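Local coordinates for protein alpha-L-arabinosidase (Xanthomonas axonopodis pv. citri, PDB 6D25) that probably hydrolyses terminal alpha-L-arabinofuranosyl side groups of arabinoxylans as a GH51 arabinofuranosidase, including those on internally di-substituted xylose units, at residues Thr281-Glu285 with Ala286-Gln290; Thr474-Ala477 with Ile478-Asn482; Val507-Pro510 with Ala511-Val515. All blocks are in the same frame, centred on the assembly; numbering follows the deposited sequence.

Contact 1: Thr281-Glu285 with Ala286-Gln290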
loop_
_atom_site.group_PDB
_atom_site.type_symbol
_atom_site.label_atom_id
_atom_site.label_comp_id
_atom_site.label_asym_id
_atom_site.label_seq_id
_atom_site.Cartn_x
_atom_site.Cartn_y
_atom_site.Cartn_z
ATOM N N THR A 281 4.521 -4.790 42.786
ATOM C CA THR A 281 5.290 -5.051 44.010
ATOM C C THR A 281 4.408 -5.279 45.240
ATOM O O THR A 281 4.859 -5.936 46.150
ATOM C CB THR A 281 6.225 -3.894 44.371
ATOM O OG1 THR A 281 5.444 -2.706 44.538
ATOM C CG2 THR A 281 7.298 -3.660 43.332
ATOM N N THR A 282 3.213 -4.682 45.277
ATOM C CA THR A 282 2.456 -4.550 46.513
ATOM C C THR A 282 0.993 -4.860 46.197
ATOM O O THR A 282 0.375 -4.154 45.391
ATOM C CB THR A 282 2.552 -3.124 47.077
ATOM O OG1 THR A 282 3.908 -2.685 47.021
ATOM C CG2 THR A 282 2.023 -3.026 48.492
ATOM N N PHE A 283 0.448 -5.909 46.775
ATOM C CA PHE A 283 -0.894 -6.293 46.444
ATOM C C PHE A 283 -1.460 -7.206 47.528
ATOM O O PHE A 283 -0.727 -7.886 48.230
ATOM C CB PHE A 283 -0.941 -6.999 45.084
ATOM C CG PHE A 283 0.055 -8.116 44.875
ATOM C CD1 PHE A 283 -0.234 -9.409 45.248
ATOM C CD2 PHE A 283 1.281 -7.861 44.260
ATOM C CE1 PHE A 283 0.696 -10.405 45.043
ATOM C CE2 PHE A 283 2.206 -8.868 44.054
ATOM C CZ PHE A 283 1.916 -10.142 44.445
ATOM N N ASP A 284 -2.778 -7.233 47.580
ATOM C CA ASP A 284 -3.497 -8.039 48.541
ATOM C C ASP A 284 -4.068 -9.284 47.835
ATOM O O ASP A 284 -3.825 -9.527 46.633
ATOM C CB ASP A 284 -4.581 -7.220 49.236
ATOM C CG ASP A 284 -5.677 -6.693 48.321
ATOM O OD1 ASP A 284 -5.777 -7.129 47.141
ATOM O OD2 ASP A 284 -6.398 -5.793 48.802
ATOM N N GLU A 285 -4.833 -10.081 48.567
ATOM C CA GLU A 285 -5.287 -11.357 48.038
ATOM C C GLU A 285 -6.272 -11.123 46.887
ATOM O O GLU A 285 -6.302 -11.941 45.965
ATOM C CB GLU A 285 -5.926 -12.200 49.133
ATOM C CG GLU A 285 -6.331 -13.589 48.681
ATOM C CD GLU A 285 -6.739 -14.535 49.802
ATOM O OE1 GLU A 285 -6.730 -14.086 50.999
ATOM O OE2 GLU A 285 -7.131 -15.698 49.509
ATOM N N ALA A 286 -7.093 -10.063 46.969
ATOM C CA ALA A 286 -8.040 -9.730 45.870
ATOM C C ALA A 286 -7.279 -9.529 44.544
ATOM O O ALA A 286 -7.686 -10.066 43.517
ATOM C CB ALA A 286 -8.860 -8.503 46.234
ATOM N N ALA A 287 -6.162 -8.797 44.581
ATOM C CA ALA A 287 -5.375 -8.540 43.386
ATOM C C ALA A 287 -4.675 -9.820 42.899
ATOM O O ALA A 287 -4.486 -10.013 41.696
ATOM C CB ALA A 287 -4.363 -7.451 43.662
ATOM N N TRP A 288 -4.274 -10.672 43.843
ATOM C CA TRP A 288 -3.678 -11.992 43.546
ATOM C C TRP A 288 -4.655 -12.832 42.720
ATOM O O TRP A 288 -4.347 -13.248 41.582
ATOM C CB TRP A 288 -3.313 -12.677 44.864
ATOM C CG TRP A 288 -2.952 -14.125 44.808
ATOM C CD1 TRP A 288 -3.804 -15.172 44.999
ATOM C CD2 TRP A 288 -1.638 -14.692 44.629
ATOM N NE1 TRP A 288 -3.121 -16.352 44.930
ATOM C CE2 TRP A 288 -1.797 -16.097 44.674
ATOM C CE3 TRP A 288 -0.361 -14.169 44.397
ATOM C CZ2 TRP A 288 -0.721 -16.976 44.532
ATOM C CZ3 TRP A 288 0.708 -15.035 44.252
ATOM C CH2 TRP A 288 0.523 -16.430 44.311
ATOM N N ILE A 289 -5.852 -13.062 43.284
ATOM C CA ILE A 289 -6.777 -13.968 42.616
ATOM C C ILE A 289 -7.278 -13.339 41.311
ATOM O O ILE A 289 -7.495 -14.073 40.338
ATOM C CB ILE A 289 -7.934 -14.390 43.542
ATOM C CG1 ILE A 289 -8.634 -15.638 42.980
ATOM C CG2 ILE A 289 -8.884 -13.231 43.789
ATOM C CD1 ILE A 289 -9.682 -16.219 43.885
ATOM N N GLN A 290 -7.444 -12.011 41.264
ATOM C CA GLN A 290 -7.881 -11.351 40.039
ATOM C C GLN A 290 -6.846 -11.589 38.912
ATOM O O GLN A 290 -7.225 -11.826 37.780
ATOM C CB GLN A 290 -8.116 -9.846 40.231
ATOM C CG GLN A 290 -8.918 -9.257 39.051
ATOM C CD GLN A 290 -8.588 -7.881 38.501
ATOM O OE1 GLN A 290 -8.753 -7.648 37.278
ATOM N NE2 GLN A 290 -8.185 -6.955 39.391
#

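Contact 2: Thr474-Ala477 with Ile478-Asn482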
loop_
_atom_site.group_PDB
_atom_site.type_symbol
_atom_site.label_atom_id
_atom_site.label_comp_id
_atom_site.label_asym_id
_atom_site.label_seq_id
_atom_site.Cartn_x
_atom_site.Cartn_y
_atom_site.Cartn_z
ATOM N N THR A 474 8.284 -21.287 45.684
ATOM C CA THR A 474 7.365 -20.622 46.579
ATOM C C THR A 474 8.155 -19.521 47.305
ATOM O O THR A 474 9.338 -19.271 47.007
ATOM C CB THR A 474 6.654 -21.615 47.524
ATOM O OG1 THR A 474 5.567 -20.964 48.196
ATOM C CG2 THR A 474 7.570 -22.225 48.553
ATOM N N ALA A 475 7.488 -18.879 48.228
ATOM C CA ALA A 475 8.081 -17.853 49.069
ATOM C C ALA A 475 7.178 -17.701 50.292
ATOM O O ALA A 475 6.033 -18.150 50.258
ATOM C CB ALA A 475 8.239 -16.541 48.318
ATOM N N PRO A 476 7.673 -17.058 51.346
ATOM C CA PRO A 476 6.866 -16.897 52.557
ATOM C C PRO A 476 5.618 -16.022 52.320
ATOM O O PRO A 476 4.570 -16.324 52.884
ATOM C CB PRO A 476 7.826 -16.270 53.587
ATOM C CG PRO A 476 9.214 -16.455 52.987
ATOM C CD PRO A 476 9.011 -16.473 51.491
ATOM N N ALA A 477 5.688 -15.060 51.416
ATOM C CA ALA A 477 4.546 -14.157 51.177
ATOM C C ALA A 477 4.245 -14.093 49.671
ATOM O O ALA A 477 5.163 -14.209 48.858
ATOM C CB ALA A 477 4.829 -12.784 51.757
ATOM N N ILE A 478 2.979 -13.878 49.319
ATOM C CA ILE A 478 2.587 -13.840 47.902
ATOM C C ILE A 478 3.304 -12.712 47.152
ATOM O O ILE A 478 3.615 -12.848 45.971
ATOM C CB ILE A 478 1.062 -13.761 47.717
ATOM C CG1 ILE A 478 0.446 -12.523 48.361
ATOM C CG2 ILE A 478 0.397 -15.041 48.207
ATOM C CD1 ILE A 478 -1.051 -12.400 48.126
ATOM N N ALA A 479 3.520 -11.571 47.807
ATOM C CA ALA A 479 4.114 -10.416 47.134
ATOM C C ALA A 479 5.629 -10.403 47.356
ATOM O O ALA A 479 6.151 -9.443 47.985
ATOM C CB ALA A 479 3.496 -9.150 47.679
ATOM N N THR A 480 6.317 -11.483 47.070
ATOM C CA THR A 480 7.762 -11.519 47.238
ATOM C C THR A 480 8.346 -11.483 45.829
ATOM O O THR A 480 7.815 -12.133 44.927
ATOM C CB THR A 480 8.224 -12.785 47.989
ATOM O OG1 THR A 480 7.492 -12.919 49.207
ATOM C CG2 THR A 480 9.704 -12.790 48.282
ATOM N N TYR A 481 9.436 -10.736 45.661
ATOM C CA TYR A 481 10.123 -10.654 44.395
ATOM C C TYR A 481 11.635 -10.606 44.661
ATOM O O TYR A 481 12.058 -10.455 45.772
ATOM C CB TYR A 481 9.633 -9.427 43.605
ATOM C CG TYR A 481 9.658 -8.117 44.360
ATOM C CD1 TYR A 481 10.801 -7.344 44.413
ATOM C CD2 TYR A 481 8.525 -7.626 44.975
ATOM C CE1 TYR A 481 10.837 -6.129 45.074
ATOM C CE2 TYR A 481 8.537 -6.433 45.678
ATOM C CZ TYR A 481 9.687 -5.665 45.684
ATOM O OH TYR A 481 9.750 -4.485 46.330
ATOM N N ASN A 482 12.414 -10.785 43.614
ATOM C CA ASN A 482 13.865 -10.799 43.713
ATOM C C ASN A 482 14.407 -9.394 43.425
ATOM O O ASN A 482 13.891 -8.681 42.545
ATOM C CB ASN A 482 14.440 -11.831 42.746
ATOM C CG ASN A 482 14.129 -13.247 43.159
ATOM O OD1 ASN A 482 13.944 -13.502 44.358
ATOM N ND2 ASN A 482 14.043 -14.154 42.179
#

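Contact 3: Val507-Pro510 with Ala511-Val515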
loop_
_atom_site.group_PDB
_atom_site.type_symbol
_atom_site.label_atom_id
_atom_site.label_comp_id
_atom_site.label_asym_id
_atom_site.label_seq_id
_atom_site.Cartn_x
_atom_site.Cartn_y
_atom_site.Cartn_z
ATOM N N VAL A 507 0.841 -35.749 47.107
ATOM C CA VAL A 507 1.597 -34.508 47.184
ATOM C C VAL A 507 0.984 -33.610 48.271
ATOM O O VAL A 507 -0.187 -33.262 48.198
ATOM C CB VAL A 507 1.584 -33.785 45.835
ATOM C CG1 VAL A 507 2.495 -32.559 45.863
ATOM C CG2 VAL A 507 1.971 -34.688 44.680
ATOM N N ALA A 508 1.785 -33.224 49.236
ATOM C CA ALA A 508 1.450 -32.135 50.173
ATOM C C ALA A 508 1.925 -30.818 49.544
ATOM O O ALA A 508 3.122 -30.510 49.486
ATOM C CB ALA A 508 2.072 -32.398 51.533
ATOM N N LEU A 509 0.973 -30.089 48.981
ATOM C CA LEU A 509 1.263 -28.933 48.117
ATOM C C LEU A 509 1.011 -27.642 48.904
ATOM O O LEU A 509 -0.156 -27.328 49.235
ATOM C CB LEU A 509 0.334 -29.021 46.907
ATOM C CG LEU A 509 0.645 -28.055 45.782
ATOM C CD1 LEU A 509 2.074 -28.235 45.275
ATOM C CD2 LEU A 509 -0.349 -28.216 44.632
ATOM N N PRO A 510 2.071 -26.912 49.248
ATOM C CA PRO A 510 1.845 -25.693 50.038
ATOM C C PRO A 510 1.050 -24.632 49.262
ATOM O O PRO A 510 0.981 -24.648 48.010
ATOM C CB PRO A 510 3.260 -25.144 50.354
ATOM C CG PRO A 510 4.156 -26.358 50.203
ATOM C CD PRO A 510 3.504 -27.126 49.062
ATOM N N ALA A 511 0.463 -23.721 50.023
ATOM C CA ALA A 511 -0.221 -22.532 49.448
ATOM C C ALA A 511 0.734 -21.807 48.497
ATOM O O ALA A 511 1.944 -21.836 48.696
ATOM C CB ALA A 511 -0.694 -21.637 50.568
ATOM N N HIS A 512 0.182 -21.155 47.466
ATOM C CA HIS A 512 0.909 -20.265 46.578
ATOM C C HIS A 512 2.270 -20.866 46.158
ATOM O O HIS A 512 3.327 -20.255 46.352
ATOM C CB HIS A 512 1.040 -18.870 47.192
ATOM C CG HIS A 512 1.764 -18.762 48.502
ATOM N ND1 HIS A 512 1.096 -18.451 49.669
ATOM C CD2 HIS A 512 3.074 -18.816 48.822
ATOM C CE1 HIS A 512 1.964 -18.329 50.662
ATOM N NE2 HIS A 512 3.182 -18.571 50.187
ATOM N N SER A 513 2.226 -22.036 45.512
ATOM C CA SER A 513 3.447 -22.733 45.191
ATOM C C SER A 513 3.284 -23.462 43.845
ATOM O O SER A 513 2.172 -23.781 43.410
ATOM C CB SER A 513 3.860 -23.703 46.302
ATOM O OG SER A 513 3.058 -24.871 46.296
ATOM N N ILE A 514 4.439 -23.697 43.221
ATOM C CA ILE A 514 4.581 -24.480 42.043
ATOM C C ILE A 514 5.548 -25.625 42.330
ATOM O O ILE A 514 6.640 -25.368 42.807
ATOM C CB ILE A 514 5.129 -23.629 40.884
ATOM C CG1 ILE A 514 4.252 -22.408 40.604
ATOM C CG2 ILE A 514 5.321 -24.457 39.610
ATOM C CD1 ILE A 514 5.008 -21.310 39.882
ATOM N N VAL A 515 5.180 -26.851 42.001
ATOM C CA VAL A 515 6.147 -27.958 42.084
ATOM C C VAL A 515 6.265 -28.610 40.698
ATOM O O VAL A 515 5.313 -28.634 39.910
ATOM C CB VAL A 515 5.776 -28.994 43.151
ATOM C CG1 VAL A 515 5.661 -28.357 44.532
ATOM C CG2 VAL A 515 4.482 -29.733 42.812
#

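Contact 1: Thr281-Glu285 with Ala286-Gln290
Asp-284 OD1 accepts the backbone N-H of Ala-287 at 3.1 Å, met nearly head-on to its C-O bond, and Ala-286 N lies at 3.2 Å from the same oxygen. Aspartate suits this N-cap: with CG held between the backbone N and the carbonyl carbon (chi1 63°), its short chain curls forward over the first turn of helix 285-312. The Asp-284 carbonyl then starts the regular pattern, its O receiving Trp-288 N at 3.0 Å. One residue on, Glu-285 O takes Ile-289 N at 2.9 Å with the N-H close to straight (169°).

Beside the cap, Phe-283 and Trp-288 form a hydrophobic staple. Phe-283 CE1 comes to the edge of the indole, near its plane, at 4.0 Å from Trp-288 CE3. Ala-287 is small, and its CB packs 3.7 Å from Phe-283 CB. Trp-288 NE1 bonds to Leu-448 O, Glu-285 OE2 to Tyr-419 OH, and Arg-347 makes a cation-pi contact with Phe-283. A carboxylate at this end of the helix meets N-H groups that lack an acceptor from a preceding turn, so the helix dipole would probably stabilise its negative charge.

Contact 2: Thr474-Ala477 with Ile478-Asn482
Ala-475 is the first residue of 474-477 to meet the second segment: its methyl points toward Thr-480, with Ala-475 CB 3.8 Å from Thr-480 CB and slightly farther, 4.0 Å, from Thr-480 CG2. It is buried, and a methyl is small enough to let the threonine lie close over it. Its own carbonyl O turns elsewhere.

Pro-476 follows. Its ring restricts phi just before the turn and offers no N-H that would need a partner, and its CD borders the hydroxyl of Thr-480 only loosely.

Ala-477 carries the polar part of the contact. Thr-480 OG1 donates to Ala-477 O at 2.7 Å, approaching from above the carbonyl plane (37° out of it), so the bond is short but bent away from the lone-pair directions. The hydroxyl reaches the carbonyl because OG1 stands beside the Thr-480 backbone N and opposite its carbonyl carbon (chi1 -52°). Threonine thus serves two needs at once: OG1 is a donor for the loop carbonyl, while the CB end of the side chain packs against the buried alanine. Ala-477 CB adds a contact of 3.7 Å to Thr-480 OG1.

Between the bonded ends the chain reverses through Ile-478 and Ala-479. Thr-480 is also tied by a backbone bond to Leu-346, at the start of helix 346-361. The reversal is an inverse gamma turn centred on Ala-479, closed by a weak bond of 3.2 Å from Thr-480 N to Ile-478 O and bridged by the threonine hydroxyl on Ala-477 O, in the loop that connects strands 468-473 and 493-494 of the C-terminal beta domain.

Contact 3: Val507-Pro510 with Ala511-Val515
Leu-509 reaches Val-515 across a beta arch, the turn that carries the chain from strand 504-509 to strand 513-519. The two strands pair with different neighbours, the first with 454-461 and 498-501, the second with 441-447 and 468-473, so the chain crosses between them without forming a hairpin.

The polar contact closes the bend. Ser-513 OG donates to Pro-510 O at 2.7 Å, coming from above the carbonyl plane, 38° out of it. Serine is small enough for this: its OG sits between its own backbone N and carbonyl carbon (chi1 75°), which directs it back to the proline, where it also lies 3.6 Å from Pro-510 CD. Asn-447 ND2 adds a bond to Leu-509 O and a weak one to Pro-510 O.

Where the chain enters the second strand, His-512 and Ser-513 both face Asn-447 in a G1 beta bulge, and His-512 has a positive phi (44°), unusual for a residue other than glycine. Its ring is held at both nitrogens, NE2 by Ala-475 O and ND1 by Ala-450 O.

The apolar contact lies on the inner side, shared with Leu-445. The two side chains cross obliquely, and Leu-509 CD1 reaches both Val-515 CG1 and Ser-513 OG, each at 3.7 Å.

Contact 2 sits between the other two, its centre about 12 Å from that of contact 1 and about 13 Å from that of contact 3, while the centres of contacts 1 and 3 are about 18 Å apart. Phe-283 CZ of contact 1 lies 3.5 Å from Ala-479 CA, and Trp-288 CE3 lies 3.6 Å from Ile-478 CB. Toward contact 3 the join is polar: Thr-474 OG1 to His-512 O at 3.0 Å is a probable hydrogen bond. Trp-288 CZ2 also meets His-512 CB directly. Together the three join a helix following a strand of the eight-stranded parallel barrel to loops of the C-terminal beta domain.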